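PDB 3F1T: thioesterase domain-containing protein from Pseudomonas aeruginosa, which is probably an acyl-CoA thioesterase of the hotdog-fold superfamily, possibly acting on 1,4-dihydroxy-2-naphthoyl-CoA. Local coordinates for residues P93-K98 / Y121-G126; L37-S42 / G57-L62; D85-Y90 / H131-F136. All coordinates share one frame; numbering follows the deposited sequence.

Contact 1: P93-K98 / Y121-G126; sequences PAEPHK and YQDDPG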
loop_
_atom_site.group_PDB
_atom_site.type_symbol
_atom_site.label_atom_id
_atom_site.label_comp_id
_atom_site.label_asym_id
_atom_site.label_seq_id
_atom_site.Cartn_x
_atom_site.Cartn_y
_atom_site.Cartn_z
ATOM N N PRO B 93 -14.695 1.763 -11.763
ATOM C CA PRO B 93 -15.686 0.803 -11.286
ATOM C C PRO B 93 -15.873 -0.335 -12.282
ATOM O O PRO B 93 -15.678 -0.146 -13.485
ATOM C CB PRO B 93 -16.964 1.641 -11.165
ATOM C CG PRO B 93 -16.750 2.803 -12.084
ATOM C CD PRO B 93 -15.281 3.080 -12.079
ATOM N N ALA B 94 -16.126 -1.533 -11.772
ATOM C CA ALA B 94 -16.454 -2.651 -12.639
ATOM C C ALA B 94 -17.745 -2.384 -13.425
ATOM O O ALA B 94 -18.637 -1.682 -12.944
ATOM C CB ALA B 94 -16.559 -3.944 -11.815
ATOM N N GLU B 95 -17.821 -2.892 -14.655
ATOM C CA GLU B 95 -19.084 -2.893 -15.403
ATOM C C GLU B 95 -20.039 -3.936 -14.847
ATOM O O GLU B 95 -19.615 -5.028 -14.466
ATOM C CB GLU B 95 -18.843 -3.176 -16.883
ATOM C CG GLU B 95 -18.034 -2.112 -17.591
ATOM C CD GLU B 95 -17.429 -2.617 -18.888
ATOM O OE1 GLU B 95 -18.205 -3.043 -19.775
ATOM O OE2 GLU B 95 -16.178 -2.639 -19.001
ATOM N N PRO B 96 -21.332 -3.593 -14.756
ATOM C CA PRO B 96 -22.311 -4.559 -14.271
ATOM C C PRO B 96 -22.584 -5.677 -15.275
ATOM O O PRO B 96 -22.284 -5.533 -16.453
ATOM C CB PRO B 96 -23.568 -3.708 -14.044
ATOM C CG PRO B 96 -23.383 -2.502 -14.905
ATOM C CD PRO B 96 -21.909 -2.244 -14.911
ATOM N N HIS B 97 -23.050 -6.819 -14.779
ATOM C CA HIS B 97 -23.414 -7.958 -15.629
ATOM C C HIS B 97 -22.256 -8.477 -16.473
ATOM O O HIS B 97 -22.468 -8.996 -17.570
ATOM C CB HIS B 97 -24.613 -7.618 -16.531
ATOM C CG HIS B 97 -25.838 -7.199 -15.780
ATOM N ND1 HIS B 97 -26.246 -5.883 -15.696
ATOM C CD2 HIS B 97 -26.729 -7.918 -15.054
ATOM C CE1 HIS B 97 -27.344 -5.812 -14.964
ATOM N NE2 HIS B 97 -27.667 -7.035 -14.577
ATOM N N LYS B 98 -21.039 -8.377 -15.946
ATOM C CA LYS B 98 -19.872 -8.916 -16.634
ATOM C C LYS B 98 -18.950 -9.630 -15.659
ATOM O O LYS B 98 -18.703 -9.143 -14.559
ATOM C CB LYS B 98 -19.117 -7.809 -17.377
ATOM C CG LYS B 98 -19.647 -7.531 -18.794
ATOM C CD LYS B 98 -18.851 -6.441 -19.493
ATOM C CE LYS B 98 -19.626 -5.893 -20.669
ATOM N NZ LYS B 98 -18.960 -4.708 -21.303
ATOM N N TYR B 121 -9.799 -7.220 -14.394
ATOM C CA TYR B 121 -10.309 -6.655 -15.630
ATOM C C TYR B 121 -11.552 -7.427 -16.063
ATOM O O TYR B 121 -11.910 -8.425 -15.448
ATOM C CB TYR B 121 -9.222 -6.689 -16.714
ATOM C CG TYR B 121 -8.841 -8.086 -17.148
ATOM C CD1 TYR B 121 -9.423 -8.647 -18.271
ATOM C CD2 TYR B 121 -8.060 -8.911 -16.339
ATOM C CE1 TYR B 121 -9.125 -9.930 -18.667
ATOM C CE2 TYR B 121 -7.726 -10.191 -16.745
ATOM C CZ TYR B 121 -8.288 -10.697 -17.907
ATOM O OH TYR B 121 -8.043 -11.982 -18.328
ATOM N N GLN B 122 -12.256 -6.919 -17.061
ATOM C CA GLN B 122 -13.461 -7.579 -17.519
ATOM C C GLN B 122 -13.385 -7.964 -18.976
ATOM O O GLN B 122 -13.306 -9.150 -19.298
ATOM C CB GLN B 122 -14.701 -6.753 -17.209
ATOM C CG GLN B 122 -15.123 -6.928 -15.773
ATOM C CD GLN B 122 -16.216 -5.981 -15.377
ATOM O OE1 GLN B 122 -16.127 -4.778 -15.603
ATOM N NE2 GLN B 122 -17.273 -6.522 -14.784
ATOM N N ASP B 123 -13.387 -6.980 -19.864
ATOM C CA ASP B 123 -13.457 -7.280 -21.288
ATOM C C ASP B 123 -12.073 -7.604 -21.829
ATOM O O ASP B 123 -11.763 -8.766 -22.116
ATOM C CB ASP B 123 -14.072 -6.115 -22.061
ATOM C CG ASP B 123 -15.582 -6.147 -22.043
ATOM O OD1 ASP B 123 -16.188 -5.052 -22.079
ATOM O OD2 ASP B 123 -16.158 -7.256 -21.934
ATOM N N ASP B 124 -11.207 -6.598 -21.864
ATOM C CA ASP B 124 -9.806 -6.832 -22.187
ATOM C C ASP B 124 -8.866 -6.283 -21.110
ATOM O O ASP B 124 -9.143 -5.247 -20.496
ATOM C CB ASP B 124 -9.472 -6.247 -23.556
ATOM N N PRO B 125 -7.722 -6.955 -20.918
ATOM C CA PRO B 125 -6.725 -6.587 -19.919
ATOM C C PRO B 125 -6.267 -5.141 -20.057
ATOM O O PRO B 125 -5.478 -4.662 -19.244
ATOM C CB PRO B 125 -5.562 -7.533 -20.220
ATOM C CG PRO B 125 -6.195 -8.709 -20.877
ATOM C CD PRO B 125 -7.334 -8.157 -21.675
ATOM N N GLY B 126 -6.746 -4.459 -21.091
ATOM C CA GLY B 126 -6.158 -3.189 -21.496
ATOM C C GLY B 126 -6.434 -2.081 -20.498
ATOM O O GLY B 126 -5.539 -1.289 -20.167
HETATM O O HOH W 1 -14.079 -3.088 -16.574
#
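Gln122 plugs its side-chain amide into the backbone of loop 93-98, tying together two surface loops of this hotdog-fold chain: the one joining strands 83-90 and 100-109, and the one that follows strand 113-121. The carbonyl end, Gln122 OE1, accepts the N-H of Glu95 at 2.7 Å, with the donor in the carbonyl plane and on a lone pair. The amino end gives out both of its hydrogens. One bond, Gln122 NE2 to Glu95 O, is 2.8 Å long and fairly straight (163° at the hydrogen). The other, Gln122 NE2 to Lys98 O, measures 3.0 Å and is more bent, with the nitrogen standing above the carbonyl plane. Both acceptors lie close to the plane of the Gln122 amide, so its rotation is fixed and three backbone groups of the turn are satisfied by one buried side chain. Beyond CG the Gln122 chain runs extended, which carries the amide deep enough to reach them. A water adds a second donor to Gln122 OE1 at 2.8 Å and donates a longer bond to Glu95 OE2. Ile129 of the same chain touches both Ala94 and Gln122.

Toward the surface the grip turns ionic. Lys98, extended beyond CG, brings its ammonium to both carboxylates, those of Glu95 and Asp123, whose nearest oxygens are 3.7 Å apart (Glu95 OE1 to Asp123 OD1), and probably offsets their like charges. Its approach to Glu95 is modelled too short to trust in detail. The other arm is well formed: Lys98 NZ meets Asp123 OD1 at 2.9 Å on the syn lone pair, the side of OD2.

Contact 2: L37-S42 / G57-L62; sequences LRLPYS and GAITTL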
loop_
_atom_site.group_PDB
_atom_site.type_symbol
_atom_site.label_atom_id
_atom_site.label_comp_id
_atom_site.label_asym_id
_atom_site.label_seq_id
_atom_site.Cartn_x
_atom_site.Cartn_y
_atom_site.Cartn_z
ATOM N N LEU B 37 -7.598 -16.233 -13.013
ATOM C CA LEU B 37 -8.819 -16.723 -12.408
ATOM C C LEU B 37 -9.996 -15.929 -12.948
ATOM O O LEU B 37 -9.849 -14.766 -13.320
ATOM C CB LEU B 37 -8.755 -16.560 -10.881
ATOM C CG LEU B 37 -8.265 -17.747 -10.056
ATOM C CD1 LEU B 37 -6.875 -18.150 -10.479
ATOM C CD2 LEU B 37 -8.323 -17.459 -8.562
ATOM N N ARG B 38 -11.187 -16.465 -12.727
ATOM C CA ARG B 38 -12.406 -15.773 -13.040
ATOM C C ARG B 38 -13.390 -15.790 -11.859
ATOM O O ARG B 38 -13.625 -16.827 -11.252
ATOM C CB ARG B 38 -13.044 -16.376 -14.292
ATOM C CG ARG B 38 -14.329 -15.698 -14.692
ATOM C CD ARG B 38 -15.097 -16.515 -15.696
ATOM N NE ARG B 38 -15.661 -17.727 -15.110
ATOM C CZ ARG B 38 -16.582 -18.471 -15.715
ATOM N NH1 ARG B 38 -17.115 -18.060 -16.853
ATOM N NH2 ARG B 38 -16.987 -19.607 -15.176
ATOM N N LEU B 39 -14.015 -14.643 -11.606
ATOM C CA LEU B 39 -15.170 -14.540 -10.728
ATOM C C LEU B 39 -16.444 -14.307 -11.554
ATOM O O LEU B 39 -16.634 -13.232 -12.110
ATOM C CB LEU B 39 -14.944 -13.385 -9.756
ATOM C CG LEU B 39 -16.118 -12.815 -8.953
ATOM C CD1 LEU B 39 -16.496 -13.784 -7.828
ATOM C CD2 LEU B 39 -15.716 -11.459 -8.377
ATOM N N PRO B 40 -17.353 -15.297 -11.584
ATOM C CA PRO B 40 -18.650 -15.116 -12.247
ATOM C C PRO B 40 -19.519 -14.085 -11.519
ATOM O O PRO B 40 -19.696 -14.172 -10.305
ATOM C CB PRO B 40 -19.286 -16.513 -12.165
ATOM C CG PRO B 40 -18.657 -17.148 -10.996
ATOM C CD PRO B 40 -17.256 -16.598 -10.894
ATOM N N TYR B 41 -20.027 -13.093 -12.240
ATOM C CA TYR B 41 -20.656 -11.946 -11.584
ATOM C C TYR B 41 -21.896 -12.288 -10.749
ATOM O O TYR B 41 -22.125 -11.683 -9.704
ATOM C CB TYR B 41 -20.940 -10.808 -12.577
ATOM C CG TYR B 41 -22.140 -11.017 -13.470
ATOM C CD1 TYR B 41 -23.425 -10.697 -13.028
ATOM C CD2 TYR B 41 -21.980 -11.399 -14.798
ATOM C CE1 TYR B 41 -24.518 -10.795 -13.871
ATOM C CE2 TYR B 41 -23.067 -11.525 -15.640
ATOM C CZ TYR B 41 -24.333 -11.205 -15.177
ATOM O OH TYR B 41 -25.422 -11.309 -16.014
ATOM N N SER B 42 -22.657 -13.294 -11.175
ATOM C CA SER B 42 -23.894 -13.651 -10.490
ATOM C C SER B 42 -23.654 -14.032 -9.035
ATOM O O SER B 42 -24.543 -13.917 -8.201
ATOM C CB SER B 42 -24.597 -14.801 -11.209
ATOM O OG SER B 42 -23.691 -15.866 -11.456
ATOM N N GLY B 57 -15.575 -6.384 -2.308
ATOM C CA GLY B 57 -14.927 -7.409 -1.482
ATOM C C GLY B 57 -14.774 -8.753 -2.170
ATOM O O GLY B 57 -13.895 -9.537 -1.826
ATOM N N ALA B 58 -15.655 -9.030 -3.129
ATOM C CA ALA B 58 -15.518 -10.194 -4.006
ATOM C C ALA B 58 -14.245 -10.113 -4.839
ATOM O O ALA B 58 -13.524 -11.106 -4.990
ATOM C CB ALA B 58 -16.757 -10.336 -4.922
ATOM N N ILE B 59 -14.006 -8.941 -5.426
ATOM C CA ILE B 59 -12.825 -8.710 -6.246
ATOM C C ILE B 59 -11.533 -8.734 -5.450
ATOM O O ILE B 59 -10.539 -9.267 -5.924
ATOM C CB ILE B 59 -12.914 -7.398 -7.036
ATOM C CG1 ILE B 59 -13.977 -7.513 -8.128
ATOM C CG2 ILE B 59 -11.560 -7.054 -7.644
ATOM C CD1 ILE B 59 -14.622 -6.197 -8.455
ATOM N N THR B 60 -11.585 -8.313 -4.189
ATOM C CA THR B 60 -10.457 -8.515 -3.283
ATOM C C THR B 60 -10.112 -9.987 -3.158
ATOM O O THR B 60 -8.940 -10.363 -3.147
ATOM C CB THR B 60 -10.761 -7.990 -1.857
ATOM O OG1 THR B 60 -10.834 -6.566 -1.886
ATOM C CG2 THR B 60 -9.661 -8.420 -0.877
ATOM N N THR B 61 -11.111 -10.787 -2.808
ATOM C CA THR B 61 -10.906 -12.220 -2.711
ATOM C C THR B 61 -10.329 -12.762 -4.011
ATOM O O THR B 61 -9.392 -13.550 -3.995
ATOM C CB THR B 61 -12.228 -12.952 -2.404
ATOM O OG1 THR B 61 -12.742 -12.495 -1.142
ATOM C CG2 THR B 61 -11.989 -14.445 -2.336
ATOM N N LEU B 62 -10.925 -12.379 -5.137
ATOM C CA LEU B 62 -10.462 -12.846 -6.443
ATOM C C LEU B 62 -8.972 -12.572 -6.564
ATOM O O LEU B 62 -8.187 -13.453 -6.932
ATOM C CB LEU B 62 -11.235 -12.156 -7.574
ATOM C CG LEU B 62 -10.630 -12.279 -8.982
ATOM C CD1 LEU B 62 -10.658 -13.737 -9.471
ATOM C CD2 LEU B 62 -11.312 -11.346 -9.967
#
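The long helix 56-70 is the one that the curved sheet of the hotdog fold wraps around, and here its first turns lie on the end of strand 34-39. The two short segments run nearly antiparallel, at 163°, with axes 9.2 Å apart, and no hydrogen bond joins them: the contact is aliphatic throughout. Leu62 does most of the work from the helix. Its two methyls split between the two inward-facing leucines of the strand, CD1 resting on Leu37 CB at 3.7 Å and CD2 coming beside Leu39 CB at 4.2 Å. Leu39 reaches back one helical turn earlier. With its CG anti to the backbone N (chi1 165°), its CD2 lands on Ala58 CB at 3.8 Å and brushes Ile59 CG1 at 4.3 Å. The CB of Arg38, between the two leucines, is directed away from the helix. Leu37 and Leu39 are buried further by Val27 and Leu25, while Thr60 packs on Asp64 and Thr61 on His19 of a second subunit. Within the helix the hydroxyl of Thr61 is taken up locally: Thr61 OG1 donates to Gly57 O at 3.2 Å, and the same oxygen also receives Thr61 N.

Contact 3: D85-Y90 / H131-F136; sequences DLRIDY and HVVGAF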
loop_
_atom_site.group_PDB
_atom_site.type_symbol
_atom_site.label_atom_id
_atom_site.label_comp_id
_atom_site.label_asym_id
_atom_site.label_seq_id
_atom_site.Cartn_x
_atom_site.Cartn_y
_atom_site.Cartn_z
ATOM N N ASP B 85 1.447 -9.203 2.556
ATOM C CA ASP B 85 1.060 -7.825 2.223
ATOM C C ASP B 85 0.258 -7.848 0.934
ATOM O O ASP B 85 0.533 -8.645 0.035
ATOM C CB ASP B 85 2.292 -6.938 2.035
ATOM C CG ASP B 85 3.191 -6.928 3.255
ATOM O OD1 ASP B 85 4.231 -7.647 3.242
ATOM O OD2 ASP B 85 2.868 -6.180 4.220
ATOM N N LEU B 86 -0.838 -7.095 0.921
ATOM C CA LEU B 86 -1.634 -6.948 -0.287
ATOM C C LEU B 86 -2.019 -5.491 -0.456
ATOM O O LEU B 86 -2.451 -4.843 0.506
ATOM C CB LEU B 86 -2.871 -7.838 -0.205
ATOM C CG LEU B 86 -3.658 -8.131 -1.485
ATOM C CD1 LEU B 86 -2.899 -9.121 -2.341
ATOM C CD2 LEU B 86 -5.037 -8.680 -1.114
ATOM N N ARG B 87 -1.777 -4.941 -1.643
ATOM C CA ARG B 87 -2.488 -3.742 -2.019
ATOM C C ARG B 87 -3.267 -3.851 -3.317
ATOM O O ARG B 87 -2.798 -4.446 -4.300
ATOM C CB ARG B 87 -1.577 -2.526 -2.020
ATOM C CG ARG B 87 -0.543 -2.543 -3.097
ATOM C CD ARG B 87 -0.203 -1.100 -3.435
ATOM N NE ARG B 87 0.844 -1.013 -4.436
ATOM C CZ ARG B 87 0.641 -0.642 -5.695
ATOM N NH1 ARG B 87 -0.576 -0.312 -6.106
ATOM N NH2 ARG B 87 1.669 -0.578 -6.529
ATOM N N ILE B 88 -4.513 -3.381 -3.247
ATOM C CA ILE B 88 -5.417 -3.303 -4.384
ATOM C C ILE B 88 -5.836 -1.843 -4.547
ATOM O O ILE B 88 -6.208 -1.183 -3.577
ATOM C CB ILE B 88 -6.703 -4.113 -4.119
ATOM C CG1 ILE B 88 -6.342 -5.509 -3.601
ATOM C CG2 ILE B 88 -7.540 -4.223 -5.407
ATOM C CD1 ILE B 88 -7.537 -6.451 -3.538
ATOM N N ASP B 89 -5.708 -1.326 -5.764
ATOM C CA ASP B 89 -6.049 0.060 -6.055
ATOM C C ASP B 89 -6.948 0.102 -7.282
ATOM O O ASP B 89 -6.535 -0.286 -8.380
ATOM C CB ASP B 89 -4.770 0.865 -6.307
ATOM C CG ASP B 89 -3.903 0.984 -5.067
ATOM O OD1 ASP B 89 -4.253 1.783 -4.168
ATOM O OD2 ASP B 89 -2.941 0.206 -4.930
ATOM N N TYR B 90 -8.202 0.474 -7.068
ATOM C CA TYR B 90 -9.213 0.489 -8.120
ATOM C C TYR B 90 -9.035 1.707 -9.008
ATOM O O TYR B 90 -8.901 2.823 -8.514
ATOM C CB TYR B 90 -10.620 0.481 -7.510
ATOM C CG TYR B 90 -11.030 -0.871 -6.975
ATOM C CD1 TYR B 90 -11.724 -1.780 -7.772
ATOM C CD2 TYR B 90 -10.691 -1.261 -5.686
ATOM C CE1 TYR B 90 -12.009 -3.060 -7.318
ATOM C CE2 TYR B 90 -10.974 -2.524 -5.225
ATOM C CZ TYR B 90 -11.668 -3.412 -6.034
ATOM O OH TYR B 90 -11.995 -4.669 -5.558
ATOM N N HIS B 131 -5.346 -2.478 -9.903
ATOM C CA HIS B 131 -3.992 -3.015 -9.835
ATOM C C HIS B 131 -3.731 -3.581 -8.450
ATOM O O HIS B 131 -4.176 -3.018 -7.449
ATOM C CB HIS B 131 -2.983 -1.912 -10.148
ATOM C CG HIS B 131 -2.891 -1.578 -11.607
ATOM N ND1 HIS B 131 -3.571 -0.514 -12.164
ATOM C CD2 HIS B 131 -2.401 -2.293 -12.647
ATOM C CE1 HIS B 131 -3.421 -0.533 -13.475
ATOM N NE2 HIS B 131 -2.720 -1.604 -13.796
ATOM N N VAL B 132 -2.905 -4.625 -8.385
ATOM C CA VAL B 132 -2.689 -5.370 -7.144
ATOM C C VAL B 132 -1.233 -5.786 -7.068
ATOM O O VAL B 132 -0.649 -6.193 -8.077
ATOM C CB VAL B 132 -3.544 -6.661 -7.108
ATOM C CG1 VAL B 132 -3.412 -7.340 -5.772
ATOM C CG2 VAL B 132 -4.971 -6.330 -7.379
ATOM N N VAL B 133 -0.652 -5.685 -5.874
ATOM C CA VAL B 133 0.692 -6.215 -5.607
ATOM C C VAL B 133 0.619 -6.889 -4.249
ATOM O O VAL B 133 -0.074 -6.404 -3.349
ATOM C CB VAL B 133 1.738 -5.075 -5.554
ATOM C CG1 VAL B 133 3.061 -5.604 -5.096
ATOM C CG2 VAL B 133 1.879 -4.414 -6.923
ATOM N N GLY B 134 1.172 -8.091 -4.157
ATOM C CA GLY B 134 1.215 -8.779 -2.873
ATOM C C GLY B 134 2.517 -9.518 -2.654
ATOM O O GLY B 134 3.263 -9.764 -3.597
ATOM N N ALA B 135 2.765 -9.893 -1.408
ATOM C CA ALA B 135 3.955 -10.655 -1.046
ATOM C C ALA B 135 3.501 -11.830 -0.218
ATOM O O ALA B 135 2.556 -11.720 0.563
ATOM C CB ALA B 135 4.915 -9.790 -0.238
ATOM N N PHE B 136 4.171 -12.960 -0.392
ATOM C CA PHE B 136 3.686 -14.214 0.134
ATOM C C PHE B 136 4.821 -14.963 0.798
ATOM O O PHE B 136 5.950 -14.968 0.305
ATOM C CB PHE B 136 3.064 -15.047 -0.997
ATOM C CG PHE B 136 1.763 -14.490 -1.497
ATOM C CD1 PHE B 136 0.569 -14.837 -0.885
ATOM C CD2 PHE B 136 1.747 -13.518 -2.485
ATOM C CE1 PHE B 136 -0.614 -14.204 -1.234
ATOM C CE2 PHE B 136 0.577 -12.881 -2.837
ATOM C CZ PHE B 136 -0.610 -13.239 -2.229
#
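Two antiparallel strands, 83-90 at one margin of the chain's own sheet and its neighbour 130-137, are zipped together here. The hydrogen-bonded pairs are Asp85 with Ala135, Arg87 with Val133 and Asp89 with His131. In the middle pair, Arg87 N gives a straight bond to Val133 O (2.8 Å, 169° at the hydrogen) and Val133 N returns one to Arg87 O at 2.9 Å. In the Asp85 pair Ala135 N holds Asp85 O at 2.9 Å, but the return bond from Asp85 N to Ala135 O is weak.

On the face turned to helix 56-70, Val132 sits between two partners: its CG1 meets Leu86 CD1 at 3.9 Å, and its CG2 lies alongside Ile88 CG2 at 3.9 Å. Ile88 goes on to touch Thr60 of the helix. The other face, with Asp85, Arg87 and Asp89 beside Val133 and Ala135, looks to neighbouring subunits. Arg87 takes the cramped first torsion, with CG between N and C (chi1 68°), and its chain then runs beside Val133, whose CG2 covers one face of the guanidinium. In that group's plane, Arg87 NH1 bonds Asp89 OD2 at 2.7 Å, reaching it on the anti side but tilted out of the carboxylate plane, while Arg87 NE is salt-bridged to Asp89 of a third subunit. Strand 83-90 pairs antiparallel with a strand of a second subunit as well, giving the continuous sheet through which hotdog-fold chains characteristically dimerise.

How the contacts relate
Contact 2 links the other two. Its Tyr41 ring packs against the 93-98 loop of contact 1, Tyr41 CE2 being 3.2 Å from His97 O; the centres of contacts 1 and 2 are about 11 Å apart. From the helix, Ile59 CG2 approaches Tyr90 OH of contact 3 at 3.2 Å, and Thr60 CA lies 3.6 Å from Ile88 CD1. Contacts 1 and 3 are about 19 Å apart between centres and meet only through the chain, 85-90 running on into 93-98. Contacts 2 and 3 both border the second subunit; in hotdog thioesterases the active site commonly lies at such an interface, though no catalytic residue is established here. The magnesium ion is about 10 Å from the Ala135 side chain.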